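PDB 3NOL: glutamine cyclotransferase, which catalyses the cyclisation of N-terminal glutamine to pyroglutamate with release of ammonia, and folds as a beta-propeller around a bound calcium ion. Local coordinates for residues 31-36 with 248-253; 192-197 with 208-213; 66-71 with 78-83. One frame throughout, in Å; residues are numbered along the deposited sequence.

Contact 1: residues 31-36 with 248-253; sequences YQIVHS and KVFEIT
Thr253 keeps OG1 between its backbone N and carbonyl carbon (chi1 57°), and Gln32 bends at chi2 (83°), which brings its amide back across the threonine. Thr253 OG1 then donates to Gln32 OE1 over 2.7 Å, the two side chains crossing at about a right angle and the hydroxyl only slightly tilted from the amide's carbonyl plane. NE2 of Gln32 is taken up by Thr255, holding the amide at both ends. The backbones of Gln32 and Thr253 also exchange a pair of hydrogen bonds. Farther along, Glu251 stretches out with CG opposite its backbone N (chi1 175°) and runs alongside His35, pointing the same way. Glu251 OE2 meets the edge of the imidazole, in the ring plane, 3.1 Å from His35 CD2, while Glu251 OE1 lies against Val34 CG1. Val34 CG2 touches Thr253 CG2 at 3.7 Å. The face bearing Ile33 and Phe250 is largely apolar: CD1 of Ile33 lies 3.6 Å from CD2 of Phe250. The exception there is Ser36, whose OG approaches Phe250 CD2 at 3.4 Å. At the far end a water joins Ser36 O to Lys248 NZ. Between Ile33 and His35 the register slips by one, because Val34 and His35 both face Glu251, whose carbonyl O takes Val34 N at 2.7 Å and His35 N only weakly at 3.5 Å. This classic beta bulge sits in the pairing of the first strand of the chain with the last, the "Velcro" closure by which a beta-propeller seals its ring.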
loop_
_atom_site.group_PDB
_atom_site.type_symbol
_atom_site.label_atom_id
_atom_site.label_comp_id
_atom_site.label_asym_id
_atom_site.label_seq_id
_atom_site.Cartn_x
_atom_site.Cartn_y
_atom_site.Cartn_z
ATOM N N TYR A 31 -14.642 -5.653 9.975
ATOM C CA TYR A 31 -13.592 -6.648 9.859
ATOM C C TYR A 31 -13.755 -7.747 10.929
ATOM O O TYR A 31 -14.357 -7.514 12.003
ATOM C CB TYR A 31 -12.216 -5.982 9.993
ATOM C CG TYR A 31 -11.968 -5.480 11.382
ATOM C CD1 TYR A 31 -12.317 -4.162 11.745
ATOM C CD2 TYR A 31 -11.437 -6.323 12.374
ATOM C CE1 TYR A 31 -12.128 -3.700 13.039
ATOM C CE2 TYR A 31 -11.252 -5.862 13.678
ATOM C CZ TYR A 31 -11.600 -4.549 13.999
ATOM O OH TYR A 31 -11.413 -4.110 15.285
ATOM N N GLN A 32 -13.170 -8.911 10.630
ATOM C CA GLN A 32 -12.884 -9.971 11.601
ATOM C C GLN A 32 -11.407 -10.354 11.449
ATOM O O GLN A 32 -10.940 -10.622 10.324
ATOM C CB GLN A 32 -13.728 -11.228 11.335
ATOM C CG GLN A 32 -15.236 -11.012 11.347
ATOM C CD GLN A 32 -15.758 -10.485 10.024
ATOM O OE1 GLN A 32 -15.431 -11.011 8.950
ATOM N NE2 GLN A 32 -16.576 -9.430 10.091
ATOM N N ILE A 33 -10.680 -10.335 12.559
ATOM C CA ILE A 33 -9.265 -10.736 12.555
ATOM C C ILE A 33 -9.164 -12.251 12.492
ATOM O O ILE A 33 -9.697 -12.950 13.372
ATOM C CB ILE A 33 -8.505 -10.211 13.797
ATOM C CG1 ILE A 33 -8.478 -8.678 13.789
ATOM C CG2 ILE A 33 -7.090 -10.797 13.846
ATOM C CD1 ILE A 33 -7.953 -8.029 15.069
ATOM N N VAL A 34 -8.494 -12.750 11.458
ATOM C CA VAL A 34 -8.231 -14.189 11.302
ATOM C C VAL A 34 -6.946 -14.593 12.035
ATOM O O VAL A 34 -6.914 -15.609 12.761
ATOM C CB VAL A 34 -8.131 -14.592 9.797
ATOM C CG1 VAL A 34 -7.924 -16.121 9.662
ATOM C CG2 VAL A 34 -9.373 -14.150 9.030
ATOM N N HIS A 35 -5.892 -13.802 11.813
ATOM C CA HIS A 35 -4.602 -13.917 12.491
ATOM C C HIS A 35 -3.992 -12.531 12.668
ATOM O O HIS A 35 -4.285 -11.617 11.885
ATOM C CB HIS A 35 -3.603 -14.757 11.681
ATOM C CG HIS A 35 -4.067 -16.152 11.405
ATOM N ND1 HIS A 35 -4.288 -17.073 12.407
ATOM C CD2 HIS A 35 -4.339 -16.786 10.240
ATOM C CE1 HIS A 35 -4.686 -18.213 11.871
ATOM N NE2 HIS A 35 -4.721 -18.068 10.559
ATOM N N SER A 36 -3.149 -12.387 13.693
ATOM C CA SER A 36 -2.293 -11.210 13.851
ATOM C C SER A 36 -0.862 -11.703 13.759
ATOM O O SER A 36 -0.510 -12.709 14.391
ATOM C CB SER A 36 -2.490 -10.550 15.225
ATOM O OG SER A 36 -3.844 -10.205 15.412
ATOM N N LYS A 248 1.430 -4.982 14.701
ATOM C CA LYS A 248 0.900 -6.169 14.009
ATOM C C LYS A 248 0.567 -5.890 12.548
ATOM O O LYS A 248 0.272 -4.753 12.194
ATOM C CB LYS A 248 -0.391 -6.680 14.689
ATOM C CG LYS A 248 -0.292 -7.099 16.171
ATOM C CD LYS A 248 0.632 -8.301 16.419
ATOM C CE LYS A 248 0.588 -8.682 17.915
ATOM N NZ LYS A 248 1.539 -9.795 18.245
ATOM N N VAL A 249 0.598 -6.949 11.726
ATOM C CA VAL A 249 -0.126 -7.012 10.466
ATOM C C VAL A 249 -1.329 -7.913 10.765
ATOM O O VAL A 249 -1.160 -8.999 11.337
ATOM C CB VAL A 249 0.702 -7.670 9.332
ATOM C CG1 VAL A 249 -0.122 -7.768 8.035
ATOM C CG2 VAL A 249 2.009 -6.900 9.094
ATOM N N PHE A 250 -2.513 -7.474 10.374
ATOM C CA PHE A 250 -3.733 -8.247 10.613
ATOM C C PHE A 250 -4.184 -8.882 9.316
ATOM O O PHE A 250 -4.329 -8.199 8.294
ATOM C CB PHE A 250 -4.870 -7.353 11.111
ATOM C CG PHE A 250 -4.591 -6.703 12.439
ATOM C CD1 PHE A 250 -4.185 -5.380 12.492
ATOM C CD2 PHE A 250 -4.715 -7.431 13.634
ATOM C CE1 PHE A 250 -3.901 -4.759 13.722
ATOM C CE2 PHE A 250 -4.440 -6.832 14.872
ATOM C CZ PHE A 250 -4.037 -5.478 14.913
ATOM N N GLU A 251 -4.438 -10.185 9.372
ATOM C CA GLU A 251 -5.136 -10.865 8.296
ATOM C C GLU A 251 -6.620 -10.788 8.655
ATOM O O GLU A 251 -7.030 -11.258 9.736
ATOM C CB GLU A 251 -4.662 -12.312 8.205
ATOM C CG GLU A 251 -5.418 -13.118 7.180
ATOM C CD GLU A 251 -4.990 -14.589 7.146
ATOM O OE1 GLU A 251 -5.714 -15.377 6.505
ATOM O OE2 GLU A 251 -3.951 -14.939 7.745
ATOM N N ILE A 252 -7.399 -10.168 7.774
ATOM C CA ILE A 252 -8.817 -9.881 8.074
ATOM C C ILE A 252 -9.774 -10.396 7.012
ATOM O O ILE A 252 -9.451 -10.433 5.821
ATOM C CB ILE A 252 -9.098 -8.360 8.267
ATOM C CG1 ILE A 252 -8.722 -7.547 6.999
ATOM C CG2 ILE A 252 -8.421 -7.824 9.518
ATOM C CD1 ILE A 252 -9.248 -6.074 7.057
ATOM N N THR A 253 -10.969 -10.770 7.452
ATOM C CA THR A 253 -12.096 -10.953 6.530
ATOM C C THR A 253 -13.067 -9.768 6.683
ATOM O O THR A 253 -12.980 -9.010 7.655
ATOM C CB THR A 253 -12.810 -12.317 6.753
ATOM O OG1 THR A 253 -13.246 -12.403 8.108
ATOM C CG2 THR A 253 -11.854 -13.513 6.427
HETATM O O HOH W 1 1.666 -11.916 16.407
#

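Contact 2: residues 192-197 with 208-213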
loop_
_atom_site.group_PDB
_atom_site.type_symbol
_atom_site.label_atom_id
_atom_site.label_comp_id
_atom_site.label_asym_id
_atom_site.label_seq_id
_atom_site.Cartn_x
_atom_site.Cartn_y
_atom_site.Cartn_z
ATOM N N ASN A 192 -9.003 5.722 9.704
ATOM C CA ASN A 192 -8.957 4.274 9.909
ATOM C C ASN A 192 -9.822 3.523 8.908
ATOM O O ASN A 192 -10.337 2.428 9.188
ATOM C CB ASN A 192 -9.367 3.949 11.347
ATOM C CG ASN A 192 -8.342 4.414 12.322
ATOM O OD1 ASN A 192 -7.167 4.078 12.200
ATOM N ND2 ASN A 192 -8.761 5.233 13.273
ATOM N N LYS A 193 -9.984 4.125 7.737
ATOM C CA LYS A 193 -10.869 3.550 6.732
ATOM C C LYS A 193 -10.143 3.237 5.458
ATOM O O LYS A 193 -9.195 3.912 5.105
ATOM C CB LYS A 193 -12.051 4.464 6.472
ATOM C CG LYS A 193 -13.032 4.364 7.624
ATOM C CD LYS A 193 -13.915 5.529 7.672
ATOM C CE LYS A 193 -14.709 5.506 8.957
ATOM N NZ LYS A 193 -15.506 6.745 8.952
ATOM N N ILE A 194 -10.622 2.203 4.775
ATOM C CA ILE A 194 -10.095 1.835 3.482
ATOM C C ILE A 194 -11.243 1.888 2.509
ATOM O O ILE A 194 -12.295 1.297 2.761
ATOM C CB ILE A 194 -9.460 0.415 3.516
ATOM C CG1 ILE A 194 -8.195 0.421 4.398
ATOM C CG2 ILE A 194 -9.218 -0.102 2.084
ATOM C CD1 ILE A 194 -7.705 -0.979 4.734
ATOM N N VAL A 195 -11.077 2.643 1.435
ATOM C CA VAL A 195 -12.139 2.726 0.422
ATOM C C VAL A 195 -11.917 1.717 -0.687
ATOM O O VAL A 195 -10.786 1.401 -1.056
ATOM C CB VAL A 195 -12.337 4.142 -0.156
ATOM C CG1 VAL A 195 -12.843 5.108 0.948
ATOM C CG2 VAL A 195 -11.071 4.654 -0.834
ATOM N N ARG A 196 -13.033 1.204 -1.182
ATOM C CA ARG A 196 -13.049 0.281 -2.308
ATOM C C ARG A 196 -13.524 1.101 -3.510
ATOM O O ARG A 196 -14.615 1.666 -3.474
ATOM C CB ARG A 196 -14.013 -0.884 -2.018
ATOM C CG ARG A 196 -13.687 -1.629 -0.723
ATOM C CD ARG A 196 -14.767 -2.636 -0.333
ATOM N NE ARG A 196 -14.771 -3.766 -1.254
ATOM C CZ ARG A 196 -15.211 -4.987 -0.953
ATOM N NH1 ARG A 196 -15.142 -5.942 -1.870
ATOM N NH2 ARG A 196 -15.673 -5.266 0.266
ATOM N N ILE A 197 -12.692 1.162 -4.549
ATOM C CA ILE A 197 -12.904 2.046 -5.686
ATOM C C ILE A 197 -13.183 1.261 -6.970
ATOM O O ILE A 197 -12.430 0.323 -7.321
ATOM C CB ILE A 197 -11.671 2.982 -5.898
ATOM C CG1 ILE A 197 -11.425 3.851 -4.652
ATOM C CG2 ILE A 197 -11.885 3.855 -7.107
ATOM C CD1 ILE A 197 -10.011 4.478 -4.599
ATOM N N ILE A 208 -14.384 0.167 4.126
ATOM C CA ILE A 208 -13.956 -0.725 5.202
ATOM C C ILE A 208 -13.588 0.092 6.431
ATOM O O ILE A 208 -12.693 0.931 6.387
ATOM C CB ILE A 208 -12.766 -1.582 4.747
ATOM C CG1 ILE A 208 -13.180 -2.441 3.534
ATOM C CG2 ILE A 208 -12.219 -2.415 5.918
ATOM C CD1 ILE A 208 -11.989 -2.820 2.634
ATOM N N ASP A 209 -14.291 -0.157 7.529
ATOM C CA ASP A 209 -14.098 0.608 8.761
ATOM C C ASP A 209 -13.210 -0.187 9.726
ATOM O O ASP A 209 -13.662 -1.172 10.327
ATOM C CB ASP A 209 -15.468 0.894 9.403
ATOM C CG ASP A 209 -15.376 1.781 10.641
ATOM O OD1 ASP A 209 -14.260 2.153 11.059
ATOM O OD2 ASP A 209 -16.455 2.115 11.210
ATOM N N LEU A 210 -11.947 0.222 9.848
ATOM C CA LEU A 210 -11.010 -0.401 10.796
ATOM C C LEU A 210 -10.855 0.335 12.141
ATOM O O LEU A 210 -9.941 0.047 12.891
ATOM C CB LEU A 210 -9.623 -0.628 10.150
ATOM C CG LEU A 210 -9.648 -1.514 8.891
ATOM C CD1 LEU A 210 -8.233 -1.769 8.362
ATOM C CD2 LEU A 210 -10.399 -2.835 9.111
ATOM N N ASN A 211 -11.739 1.288 12.434
ATOM C CA ASN A 211 -11.697 1.944 13.736
ATOM C C ASN A 211 -11.802 0.909 14.841
ATOM O O ASN A 211 -12.594 -0.031 14.748
ATOM C CB ASN A 211 -12.773 3.018 13.849
ATOM C CG ASN A 211 -12.360 4.305 13.172
ATOM O OD1 ASN A 211 -11.498 5.026 13.675
ATOM N ND2 ASN A 211 -12.967 4.601 12.026
ATOM N N GLY A 212 -10.948 1.053 15.851
ATOM C CA GLY A 212 -10.929 0.120 16.981
ATOM C C GLY A 212 -10.026 -1.098 16.846
ATOM O O GLY A 212 -9.812 -1.830 17.828
ATOM N N ILE A 213 -9.474 -1.323 15.652
ATOM C CA ILE A 213 -8.585 -2.462 15.437
ATOM C C ILE A 213 -7.317 -2.402 16.329
ATOM O O ILE A 213 -6.806 -3.439 16.727
ATOM C CB ILE A 213 -8.257 -2.702 13.927
ATOM C CG1 ILE A 213 -7.839 -4.158 13.697
ATOM C CG2 ILE A 213 -7.224 -1.692 13.429
ATOM C CD1 ILE A 213 -7.855 -4.596 12.279
HETATM O O HOH W 2 -11.467 6.922 10.766
#
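Asn192 gives its ND2 to OD1 of Asn211 at 2.8 Å, the two amide planes standing almost perpendicular, 88° apart. The donor comes from above the carbonyl plane of Asn211, and CB of Asn192 rests close to the same oxygen. A water spans Asn192 N and Asn211 ND2, and CE of Lys193 passes 3.6 Å from that ND2. In the backbone, Asn192 O receives Leu210 N, and Ile194 and Ile208 trade N-H and C=O in both directions. Their side chains share a face: CG2 of Ile194 meets CD1 of Ile208 at 3.9 Å, and CD1 of Ile194 meets CD1 of Leu210 at 3.8 Å, while CG of Arg196 lies across the tip of Ile208.

What fixes Asn211 is Asp209. With CG anti to N (chi1 -176°), Asp209 OD1 accepts both Asn211 N at 3.0 Å and Asn211 ND2 at 2.9 Å, from opposite faces of the carboxylate plane; OD2 is in a salt bridge with Arg257. An alanine here is likely to set the Asn211 amide free to turn, weakening its bond to Asn192, and to leave Arg257 without its mate. Farther out, Arg196 pairs with Glu183 and makes a cation-pi contact with Tyr29, and Ile194 packs on Ile230, a residue of the calcium site.

The chain leaves the strand through an Asx turn at Asp209 and a type II turn from Leu210 to Ile213, with Gly212 at the positive phi that turn calls for, carrying it out of the outermost strand, 204-209, of a four-stranded propeller blade.

Contact 3: residues 66-71 with 78-83; sequences SIRKVD and LQQIEL
Gln80 is the polar centre of one face of this hairpin, using both ends of its amide. Gln80 OE1 accepts two hydrogen bonds from Arg68, from NE at 3.2 Å and from NH2 at 3.0 Å, a side-on grip on a single atom. The oxygen lies in the guanidinium plane, yet both nitrogens come from the same face of the amide, whose plane is turned 52° from that of the guanidinium. Arg68 reaches this place by running beside Gln80 and bending at chi3 (49°). At the other end of the amide, Gln80 NE2 makes a weak bond to Ser66 OG at 3.1 Å. Further polar ends are satisfied from outside the pair: Arg68 NH1 by a salt bridge to Asp40, so that all three guanidinium nitrogens have an acceptor, Gln79 NE2 by Arg115 O, and the Asp71 carboxylate by Ser74.

Backbone groups are paired in the usual antiparallel way. Ile67 and Ile81 bond to each other in both directions; Lys69 N goes to Gln79 O, and Lys69 O is taken by Leu78 N, at 2.8 Å and almost straight (177°). On the face of Ile67 and Ile81, CB of Ile67 lies 3.9 Å from CG1 of Ile81. Near the turn, CD1 of Leu78 touches CB of Asp71 at 3.6 Å.

Strand 77-82 is the outermost of its four-stranded blade. Strand 64-70 is hydrogen-bonded on its other side to strand 54-61, and Trp112, from strand 108-113 of the next blade, packs against Ile67 and Ile81.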
loop_
_atom_site.group_PDB
_atom_site.type_symbol
_atom_site.label_atom_id
_atom_site.label_comp_id
_atom_site.label_asym_id
_atom_site.label_seq_id
_atom_site.Cartn_x
_atom_site.Cartn_y
_atom_site.Cartn_z
ATOM N N SER A 66 14.040 2.127 3.410
ATOM C CA SER A 66 14.461 0.790 2.996
ATOM C C SER A 66 13.338 0.021 2.288
ATOM O O SER A 66 12.153 0.291 2.515
ATOM C CB SER A 66 14.924 -0.004 4.225
ATOM O OG SER A 66 16.199 0.433 4.685
ATOM N N ILE A 67 13.737 -0.952 1.462
ATOM C CA ILE A 67 12.800 -1.914 0.880
ATOM C C ILE A 67 13.196 -3.261 1.492
ATOM O O ILE A 67 14.372 -3.620 1.471
ATOM C CB ILE A 67 12.896 -1.976 -0.687
ATOM C CG1 ILE A 67 12.618 -0.600 -1.347
ATOM C CG2 ILE A 67 11.984 -3.097 -1.235
ATOM C CD1 ILE A 67 11.452 0.149 -0.834
ATOM N N ARG A 68 12.231 -3.971 2.068
ATOM C CA ARG A 68 12.534 -5.257 2.706
ATOM C C ARG A 68 11.606 -6.378 2.274
ATOM O O ARG A 68 10.421 -6.144 2.027
ATOM C CB ARG A 68 12.506 -5.150 4.230
ATOM C CG ARG A 68 11.232 -4.534 4.793
ATOM C CD ARG A 68 11.111 -4.606 6.335
ATOM N NE ARG A 68 12.324 -4.146 7.016
ATOM C CZ ARG A 68 12.385 -3.681 8.267
ATOM N NH1 ARG A 68 11.280 -3.567 9.046
ATOM N NH2 ARG A 68 13.580 -3.335 8.742
ATOM N N LYS A 69 12.168 -7.587 2.202
ATOM C CA LYS A 69 11.387 -8.817 2.074
ATOM C C LYS A 69 11.209 -9.394 3.477
ATOM O O LYS A 69 12.194 -9.600 4.182
ATOM C CB LYS A 69 12.142 -9.830 1.209
ATOM C CG LYS A 69 11.383 -11.102 0.992
ATOM C CD LYS A 69 12.185 -12.064 0.076
ATOM C CE LYS A 69 11.458 -13.397 -0.126
ATOM N NZ LYS A 69 12.253 -14.351 -0.985
ATOM N N VAL A 70 9.961 -9.666 3.858
ATOM C CA VAL A 70 9.616 -9.985 5.242
ATOM C C VAL A 70 8.830 -11.308 5.352
ATOM O O VAL A 70 7.836 -11.529 4.629
ATOM C CB VAL A 70 8.790 -8.806 5.874
ATOM C CG1 VAL A 70 8.343 -9.139 7.270
ATOM C CG2 VAL A 70 9.567 -7.536 5.880
ATOM N N ASP A 71 9.309 -12.177 6.247
ATOM C CA ASP A 71 8.608 -13.411 6.628
ATOM C C ASP A 71 7.298 -13.052 7.316
ATOM O O ASP A 71 7.305 -12.286 8.291
ATOM C CB ASP A 71 9.460 -14.230 7.610
ATOM C CG ASP A 71 8.779 -15.522 8.020
ATOM O OD1 ASP A 71 8.639 -16.426 7.177
ATOM O OD2 ASP A 71 8.351 -15.617 9.189
ATOM N N LEU A 78 14.285 -10.795 5.579
ATOM C CA LEU A 78 15.162 -11.787 4.921
ATOM C C LEU A 78 16.184 -11.101 4.003
ATOM O O LEU A 78 17.295 -11.615 3.788
ATOM C CB LEU A 78 14.357 -12.825 4.132
ATOM C CG LEU A 78 13.637 -13.993 4.824
ATOM C CD1 LEU A 78 12.393 -13.547 5.578
ATOM C CD2 LEU A 78 13.278 -15.039 3.762
ATOM N N GLN A 79 15.804 -9.923 3.502
ATOM C CA GLN A 79 16.559 -9.199 2.478
ATOM C C GLN A 79 16.183 -7.734 2.593
ATOM O O GLN A 79 15.020 -7.425 2.790
ATOM C CB GLN A 79 16.129 -9.745 1.118
ATOM C CG GLN A 79 16.769 -9.120 -0.087
ATOM C CD GLN A 79 16.160 -9.714 -1.349
ATOM O OE1 GLN A 79 14.953 -9.959 -1.392
ATOM N NE2 GLN A 79 16.982 -9.961 -2.365
ATOM N N GLN A 80 17.154 -6.827 2.497
ATOM C CA GLN A 80 16.811 -5.409 2.603
ATOM C C GLN A 80 17.812 -4.575 1.834
ATOM O O GLN A 80 19.001 -4.901 1.846
ATOM C CB GLN A 80 16.835 -4.992 4.078
ATOM C CG GLN A 80 16.297 -3.581 4.360
ATOM C CD GLN A 80 16.113 -3.348 5.848
ATOM O OE1 GLN A 80 15.503 -4.189 6.549
ATOM N NE2 GLN A 80 16.617 -2.203 6.353
ATOM N N ILE A 81 17.320 -3.518 1.182
ATOM C CA ILE A 81 18.185 -2.450 0.638
ATOM C C ILE A 81 17.823 -1.136 1.311
ATOM O O ILE A 81 16.660 -0.927 1.687
ATOM C CB ILE A 81 18.143 -2.350 -0.923
ATOM C CG1 ILE A 81 16.729 -2.044 -1.457
ATOM C CG2 ILE A 81 18.765 -3.619 -1.548
ATOM C CD1 ILE A 81 16.650 -1.670 -2.949
ATOM N N GLU A 82 18.826 -0.286 1.504
ATOM C CA GLU A 82 18.627 1.028 2.053
ATOM C C GLU A 82 18.871 2.026 0.920
ATOM O O GLU A 82 19.944 2.031 0.296
ATOM C CB GLU A 82 19.619 1.261 3.202
ATOM C CG GLU A 82 19.445 2.618 3.845
ATOM C CD GLU A 82 20.328 2.852 5.069
ATOM O OE1 GLU A 82 21.097 1.941 5.480
ATOM O OE2 GLU A 82 20.244 3.985 5.612
ATOM N N LEU A 83 17.883 2.871 0.654
ATOM C CA LEU A 83 18.002 3.854 -0.414
ATOM C C LEU A 83 19.014 4.934 -0.046
ATOM O O LEU A 83 19.217 5.218 1.134
ATOM C CB LEU A 83 16.646 4.499 -0.712
ATOM C CG LEU A 83 15.536 3.561 -1.216
ATOM C CD1 LEU A 83 14.460 4.400 -1.894
ATOM C CD2 LEU A 83 16.050 2.481 -2.154
#

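In the fold
All three contacts are partly buried antiparallel pairings. Each has a buried apolar part (Phe250 and Ile252; Ile194, Ile208 and Leu210; Ile67) and an exposed polar one (His35 and Thr253; Asn211; Gln80 and Glu82). Contacts 1 and 2 lie in adjacent blades whose outer strands 28-38 and 204-209 run side by side in parallel, and meet through Tyr31, which packs on Leu210 and bonds Glu216. Contact 3 stands apart, its centre about 27 Å from that of contact 2. Contacts 2 and 3 each pair the strands of a local hairpin, contact 2 at its open end and contact 3 next to the turn, whereas contact 1 joins the first and last strands and encloses both others in sequence.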